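PDB 5ULB: putative sugar ABC transporter from Yersinia enterocolitica subsp. enterocolitica 8081, which probably serves as the periplasmic sugar-binding component of an ABC transporter and is seen here with a selenium analogue of methylthioribose in its pocket. Local coordinates for residues 4-9 and 328-333; 196-201 and 227-232. All coordinates share one frame; numbering follows the deposited sequence.

Contact 1: residues 4-9 and 328-333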
ATOM      1  N   ALA A   4       7.072 -35.489   0.189  1.00 49.83           N
ATOM      2  CA  ALA A   4       7.729 -36.618  -0.532  1.00 63.25           C
ATOM      3  C   ALA A   4       7.334 -36.582  -2.020  1.00 64.94           C
ATOM      4  O   ALA A   4       8.207 -36.771  -2.825  1.00 99.41           O
ATOM      5  CB  ALA A   4       7.424 -37.994   0.140  1.00 63.83           C
ATOM      6  N   THR A   5       6.047 -36.365  -2.360  1.00 50.76           N
ATOM      7  CA  THR A   5       5.594 -36.384  -3.760  1.00 42.05           C
ATOM      8  C   THR A   5       5.141 -34.967  -4.143  1.00 31.90           C
ATOM      9  O   THR A   5       4.782 -34.100  -3.312  1.00 35.20           O
ATOM     10  CB  THR A   5       4.425 -37.364  -4.041  1.00 36.45           C
ATOM     11  OG1 THR A   5       3.357 -37.126  -3.140  1.00 45.31           O
ATOM     12  CG2 THR A   5       4.746 -38.816  -3.797  1.00 39.23           C
ATOM     13  N   VAL A   6       5.102 -34.719  -5.413  1.00 28.98           N
ATOM     14  CA  VAL A   6       4.811 -33.380  -5.992  1.00 29.24           C
ATOM     15  C   VAL A   6       3.341 -33.123  -6.257  1.00 25.44           C
ATOM     16  O   VAL A   6       2.657 -33.970  -6.766  1.00 25.64           O
ATOM     17  CB  VAL A   6       5.668 -33.334  -7.269  1.00 40.22           C
ATOM     18  CG1 VAL A   6       5.090 -32.490  -8.393  1.00 38.33           C
ATOM     19  CG2 VAL A   6       7.120 -33.047  -6.895  1.00 46.49           C
ATOM     20  N   ALA A   7       2.860 -31.963  -5.823  1.00 21.38           N
ATOM     21  CA  ALA A   7       1.499 -31.616  -6.063  1.00 19.08           C
ATOM     22  C   ALA A   7       1.273 -31.319  -7.530  1.00 18.35           C
ATOM     23  O   ALA A   7       1.932 -30.446  -8.041  1.00 19.04           O
ATOM     24  CB  ALA A   7       1.105 -30.403  -5.174  1.00 21.64           C
ATOM     25  N   PRO A   8       0.332 -31.935  -8.195  1.00 18.76           N
ATOM     26  CA  PRO A   8       0.148 -31.719  -9.610  1.00 19.75           C
ATOM     27  C   PRO A   8      -0.344 -30.331  -9.910  1.00 19.71           C
ATOM     28  O   PRO A   8      -1.139 -29.702  -9.160  1.00 19.94           O
ATOM     29  CB  PRO A   8      -0.964 -32.678  -9.980  1.00 24.96           C
ATOM     30  CG  PRO A   8      -0.873 -33.732  -9.000  1.00 31.66           C
ATOM     31  CD  PRO A   8      -0.543 -33.013  -7.749  1.00 24.40           C
ATOM     32  N   ILE A   9       0.159 -29.779 -11.013  1.00 20.21           N
ATOM     33  CA  ILE A   9      -0.349 -28.500 -11.539  1.00 21.50           C
ATOM     34  C   ILE A   9      -1.818 -28.641 -11.931  1.00 18.18           C
ATOM     35  O   ILE A   9      -2.098 -29.561 -12.699  1.00 21.58           O
ATOM     36  CB  ILE A   9       0.594 -27.997 -12.648  1.00 23.87           C
ATOM     37  CG1 ILE A   9       2.006 -27.731 -12.077  1.00 25.98           C
ATOM     38  CG2 ILE A   9       0.016 -26.713 -13.310  1.00 25.66           C
ATOM     39  CD1 ILE A   9       3.058 -27.680 -13.150  1.00 34.74           C
ATOM     40  N   PHE A 328       2.155 -24.362  -6.176  1.00 13.60           N
ATOM     41  CA  PHE A 328       3.047 -23.220  -6.502  1.00 13.92           C
ATOM     42  C   PHE A 328       4.476 -23.702  -6.555  1.00 17.02           C
ATOM     43  O   PHE A 328       5.225 -23.225  -7.406  1.00 17.74           O
ATOM     44  CB  PHE A 328       2.876 -22.096  -5.513  1.00 13.53           C
ATOM     45  CG  PHE A 328       1.554 -21.333  -5.577  1.00 14.14           C
ATOM     46  CD1 PHE A 328       0.577 -21.518  -6.565  1.00 17.18           C
ATOM     47  CD2 PHE A 328       1.315 -20.337  -4.635  1.00 15.88           C
ATOM     48  CE1 PHE A 328      -0.567 -20.804  -6.497  1.00 16.72           C
ATOM     49  CE2 PHE A 328       0.136 -19.616  -4.600  1.00 16.93           C
ATOM     50  CZ  PHE A 328      -0.822 -19.866  -5.539  1.00 16.15           C
ATOM     51  N   ALA A 329       4.895 -24.592  -5.620  1.00 17.27           N
ATOM     52  CA  ALA A 329       6.214 -25.132  -5.646  1.00 18.39           C
ATOM     53  C   ALA A 329       6.470 -25.907  -6.923  1.00 17.88           C
ATOM     54  O   ALA A 329       7.572 -25.894  -7.492  1.00 21.76           O
ATOM     55  CB  ALA A 329       6.525 -25.962  -4.417  1.00 21.48           C
ATOM     56  N   THR A 330       5.483 -26.647  -7.381  1.00 15.31           N
ATOM     57  CA  THR A 330       5.639 -27.412  -8.612  1.00 17.72           C
ATOM     58  C   THR A 330       5.897 -26.467  -9.762  1.00 20.47           C
ATOM     59  O   THR A 330       6.712 -26.749 -10.630  1.00 22.89           O
ATOM     60  CB  THR A 330       4.355 -28.281  -8.821  1.00 17.81           C
ATOM     61  OG1 THR A 330       4.105 -28.949  -7.578  1.00 19.26           O
ATOM     62  CG2 THR A 330       4.571 -29.249  -9.908  1.00 19.20           C
ATOM     63  N   LEU A 331       5.067 -25.440  -9.865  1.00 18.33           N
ATOM     64  CA  LEU A 331       5.232 -24.402 -10.909  1.00 20.64           C
ATOM     65  C   LEU A 331       6.548 -23.735 -10.828  1.00 22.18           C
ATOM     66  O   LEU A 331       7.174 -23.522 -11.886  1.00 24.74           O
ATOM     67  CB  LEU A 331       4.163 -23.318 -10.887  1.00 20.41           C
ATOM     68  CG  LEU A 331       2.941 -23.745 -11.537  1.00 20.29           C
ATOM     69  CD1 LEU A 331       1.867 -22.686 -11.302  1.00 17.86           C
ATOM     70  CD2 LEU A 331       3.106 -23.902 -13.014  1.00 22.37           C
ATOM     71  N   ALA A 332       7.052 -23.464  -9.638  1.00 20.61           N
ATOM     72  CA  ALA A 332       8.308 -22.795  -9.546  1.00 25.56           C
ATOM     73  C   ALA A 332       9.435 -23.672 -10.105  1.00 25.41           C
ATOM     74  O   ALA A 332      10.286 -23.188 -10.859  1.00 34.22           O
ATOM     75  CB  ALA A 332       8.606 -22.372  -8.123  1.00 25.01           C
ATOM     76  N   ALA A 333       9.361 -25.003  -9.864  1.00 23.93           N
ATOM     77  CA  ALA A 333      10.327 -25.923 -10.402  1.00 24.65           C
ATOM     78  C   ALA A 333      10.205 -25.996 -11.904  1.00 28.95           C
ATOM     79  O   ALA A 333      11.257 -26.134 -12.569  1.00 34.38           O
ATOM     80  CB  ALA A 333      10.122 -27.299  -9.743  1.00 27.68           C
TER
HETATM   81  O   HOH W   1       4.853 -30.022  -5.267  1.00 47.78           O
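The extended N-terminal residues 4-9 run past one side of the C-terminal helical segment 328-333, and the backbones come nearest at A7 and T330, whose CA atoms lie 6.4 Å apart. T330 carries most of the contact and splits it by branch. Its OG1 donates a hydrogen bond of 2.7 Å to A7 O, arriving in the carbonyl plane on a lone pair, with a C=O...O angle of 141°. The same hydroxyl accepts from a water 2.7 Å from OG1, and that water in turn takes the N-H of A7, 2.8 Å from its N. T330 thus serves both backbone polar groups of A7, and donating to one partner while accepting from another fixes the hydroxyl's rotation. Its chi1 of -49° sets OG1 beside the backbone N and puts the methyl CG2 anti to it, turned to V6 CG1 at 3.6 Å and I9 CG1 at 3.7 Å. I9 also reaches round the helix to the next residue, where its CD1 meets L331 CD2 at 3.8 Å. The small apolar patch therefore runs from V6 through the threonine methyl to L331. Behind it, helix 327-335 rests on the body of the protein: F328 and L331 pack on L48 of helix 32-48, F328 also touches R271 and A274 of helix 262-278, and segment 4-9 leads on into helix 11-14.

Contact 2: residues 196-201 and 227-232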
ATOM      1  N   ALA A 196       5.459  25.893   3.240  1.00 10.75           N
ATOM      2  CA  ALA A 196       4.631  27.058   3.420  1.00 10.55           C
ATOM      3  C   ALA A 196       3.805  26.979   4.722  1.00 12.09           C
ATOM      4  O   ALA A 196       3.606  28.017   5.379  1.00 12.80           O
ATOM      5  CB  ALA A 196       3.690  27.227   2.207  1.00 12.89           C
ATOM      6  N   VAL A 197       3.360  25.780   5.126  1.00 11.90           N
ATOM      7  CA  VAL A 197       2.614  25.624   6.382  1.00 14.47           C
ATOM      8  C   VAL A 197       3.576  25.944   7.556  1.00 13.34           C
ATOM      9  O   VAL A 197       3.176  26.608   8.546  1.00 13.74           O
ATOM     10  CB  VAL A 197       2.001  24.230   6.492  1.00 18.79           C
ATOM     11  CG1 VAL A 197       1.304  24.129   7.810  1.00 25.53           C
ATOM     12  CG2 VAL A 197       0.936  24.144   5.478  1.00 24.45           C
ATOM     13  N   LEU A 198       4.837  25.512   7.460  1.00 12.15           N
ATOM     14  CA  LEU A 198       5.834  25.808   8.494  1.00 12.12           C
ATOM     15  C   LEU A 198       6.049  27.327   8.657  1.00 13.06           C
ATOM     16  O   LEU A 198       6.321  27.859   9.755  1.00 14.07           O
ATOM     17  CB  LEU A 198       7.124  25.158   8.171  1.00 11.70           C
ATOM     18  CG  LEU A 198       7.141  23.624   8.205  1.00 12.99           C
ATOM     19  CD1 LEU A 198       8.482  23.082   7.723  1.00 14.62           C
ATOM     20  CD2 LEU A 198       6.914  23.083   9.620  1.00 15.69           C
ATOM     21  N   ALA A 199       5.908  28.043   7.538  1.00 11.50           N
ATOM     22  CA  ALA A 199       6.051  29.509   7.607  1.00 10.83           C
ATOM     23  C   ALA A 199       4.885  30.203   8.242  1.00 10.84           C
ATOM     24  O   ALA A 199       5.028  31.281   8.841  1.00 10.44           O
ATOM     25  CB  ALA A 199       6.275  30.026   6.208  1.00 11.70           C
ATOM     26  N   LYS A 200       3.688  29.617   8.108  1.00 11.31           N
ATOM     27  CA  LYS A 200       2.489  30.154   8.747  1.00 10.92           C
ATOM     28  C   LYS A 200       2.436  29.876  10.260  1.00 11.48           C
ATOM     29  O   LYS A 200       1.848  30.699  11.003  1.00 13.40           O
ATOM     30  CB  LYS A 200       1.217  29.574   8.107  1.00 15.15           C
ATOM     31  CG  LYS A 200       0.934  30.070   6.749  1.00 14.58           C
ATOM     32  CD  LYS A 200      -0.433  29.702   6.161  1.00 14.78           C
ATOM     33  CE  LYS A 200      -0.710  28.246   6.253  1.00 18.10           C
ATOM     34  NZ  LYS A 200      -2.033  28.034   5.636  1.00 17.52           N
ATOM     35  N   TYR A 201       3.110  28.785  10.682  1.00 11.09           N
ATOM     36  CA  TYR A 201       3.061  28.359  12.098  1.00 12.69           C
ATOM     37  C   TYR A 201       4.494  28.117  12.556  1.00 12.89           C
ATOM     38  O   TYR A 201       5.045  27.023  12.423  1.00 14.00           O
ATOM     39  CB  TYR A 201       2.261  27.038  12.140  1.00 12.88           C
ATOM     40  CG  TYR A 201       0.843  27.108  11.766  1.00 13.89           C
ATOM     41  CD1 TYR A 201      -0.066  27.739  12.592  1.00 16.72           C
ATOM     42  CD2 TYR A 201       0.391  26.642  10.558  1.00 15.21           C
ATOM     43  CE1 TYR A 201      -1.418  27.837  12.211  1.00 18.38           C
ATOM     44  CE2 TYR A 201      -0.952  26.655  10.202  1.00 17.18           C
ATOM     45  CZ  TYR A 201      -1.825  27.320  10.988  1.00 17.97           C
ATOM     46  OH  TYR A 201      -3.182  27.339  10.664  1.00 25.49           O
ATOM     47  N   ASN A 227      14.086  23.207   6.520  1.00 10.95           N
ATOM     48  CA  ASN A 227      13.619  24.389   7.191  1.00 11.54           C
ATOM     49  C   ASN A 227      14.046  24.477   8.678  1.00 12.37           C
ATOM     50  O   ASN A 227      13.629  25.383   9.395  1.00 15.30           O
ATOM     51  CB  ASN A 227      12.107  24.539   7.101  1.00 12.05           C
ATOM     52  CG  ASN A 227      11.598  24.828   5.680  1.00 11.44           C
ATOM     53  OD1 ASN A 227      11.694  25.997   5.273  1.00 13.87           O
ATOM     54  ND2 ASN A 227      11.194  23.827   4.939  1.00 12.07           N
ATOM     55  N   GLY A 228      14.814  23.506   9.154  1.00 12.05           N
ATOM     56  CA  GLY A 228      15.248  23.544  10.591  1.00 13.39           C
ATOM     57  C   GLY A 228      14.112  23.396  11.565  1.00 12.47           C
ATOM     58  O   GLY A 228      14.090  24.038  12.620  1.00 15.58           O
ATOM     59  N   ARG A 229      13.163  22.526  11.244  1.00 11.35           N
ATOM     60  CA  ARG A 229      11.953  22.302  12.045  1.00 11.13           C
ATOM     61  C   ARG A 229      11.836  20.871  12.567  1.00 11.28           C
ATOM     62  O   ARG A 229      10.710  20.377  12.697  1.00 12.40           O
ATOM     63  CB  ARG A 229      10.724  22.739  11.306  1.00 11.88           C
ATOM     64  CG  ARG A 229      10.707  24.245  11.025  1.00 12.05           C
ATOM     65  CD  ARG A 229      10.559  25.111  12.257  1.00 12.40           C
ATOM     66  NE  ARG A 229       9.266  24.891  12.941  1.00 11.99           N
ATOM     67  CZ  ARG A 229       8.117  25.463  12.590  1.00 11.44           C
ATOM     68  NH1 ARG A 229       8.035  26.246  11.553  1.00 12.61           N
ATOM     69  NH2 ARG A 229       6.973  25.198  13.249  1.00 11.92           N
ATOM     70  N   THR A 230      12.956  20.256  12.874  1.00 11.53           N
ATOM     71  CA  THR A 230      12.956  18.877  13.320  1.00 12.51           C
ATOM     72  C   THR A 230      12.507  18.678  14.787  1.00 12.44           C
ATOM     73  O   THR A 230      12.428  17.537  15.234  1.00 14.89           O
ATOM     74  CB  THR A 230      14.292  18.186  13.097  1.00 13.91           C
ATOM     75  OG1 THR A 230      15.314  18.792  13.816  1.00 17.05           O
ATOM     76  CG2 THR A 230      14.652  18.052  11.612  1.00 15.20           C
ATOM     77  N   GLU A 231      12.110  19.750  15.459  1.00 12.26           N
ATOM     78  CA  GLU A 231      11.402  19.572  16.725  1.00 13.25           C
ATOM     79  C   GLU A 231      10.011  18.960  16.516  1.00 13.38           C
ATOM     80  O   GLU A 231       9.466  18.439  17.477  1.00 15.26           O
ATOM     81  CB  GLU A 231      11.282  20.917  17.478  1.00 14.07           C
ATOM     82  CG  GLU A 231      10.240  21.929  16.987  1.00 15.99           C
ATOM     83  CD  GLU A 231      10.494  22.658  15.650  1.00 14.36           C
ATOM     84  OE1 GLU A 231      11.637  22.589  15.142  1.00 15.90           O
ATOM     85  OE2 GLU A 231       9.497  23.225  15.137  1.00 14.66           O
ATOM     86  N   ILE A 232       9.456  19.093  15.320  1.00 10.98           N
ATOM     87  CA  ILE A 232       8.155  18.472  14.969  1.00 10.37           C
ATOM     88  C   ILE A 232       8.363  17.049  14.747  1.00 11.59           C
ATOM     89  O   ILE A 232       9.188  16.622  13.971  1.00 13.41           O
ATOM     90  CB  ILE A 232       7.589  19.191  13.710  1.00 10.58           C
ATOM     91  CG1 ILE A 232       7.400  20.667  13.958  1.00 11.08           C
ATOM     92  CG2 ILE A 232       6.354  18.482  13.240  1.00 11.05           C
ATOM     93  CD1 ILE A 232       7.035  21.466  12.686  1.00 12.20           C
TER
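R229 binds two carbonyls at the end of helix 186-200, that of L198 in its last turn and that of Y201 just beyond it. Both terminal nitrogens grip Y201 O end-on, NH2 at 2.8 Å and NH1 at 3.2 Å. NH1 also donates to L198 O at 3.0 Å, a bond more bent than that of NH2 to Y201 O (139° against 156° at the hydrogen) and tilted from the carbonyl plane. The helix dipole probably favours this positive group. L198 CD2 lies over one guanidinium face, offset toward its rim, and packs tightly on I232 CD1 at 3.5 Å, while L198 CD1 touches N227 CB. Further out, E231 meets the guanidinium at its NE edge, in its plane: OE2 accepts from NE at 2.8 Å through the syn lone pair, nearly straight at 171°, in a salt bridge. Bends at chi2 and chi3 turn NE to E231 and NH1 and NH2 to the helix end. L224 of helix 214-226 and I206 also pack against L198 and I232. A Schellman motif at G228 ends helix 214-226, and a type I turn from R229 to I232 leads into strand 233-237, an alpha-to-beta connection of the alternating alpha/beta fold of periplasmic binding proteins.

In the fold
The two contacts lie on opposite sides of the chain's centre, their own centres about 56 Å apart, and share no helix or strand. Contact 1 is a surface contact that brings the two chain termini together; contact 2, nested within the long loop so closed, is largely buried and joins elements close in sequence. They bury nearly equal areas, yet their chemistry differs. In contact 1 a neutral hydroxyl and a water serve one residue of an extended segment, beside a thin apolar patch. In contact 2 a charged group, paired with a carboxylate, binds carbonyls at a helix end above apolar side chains.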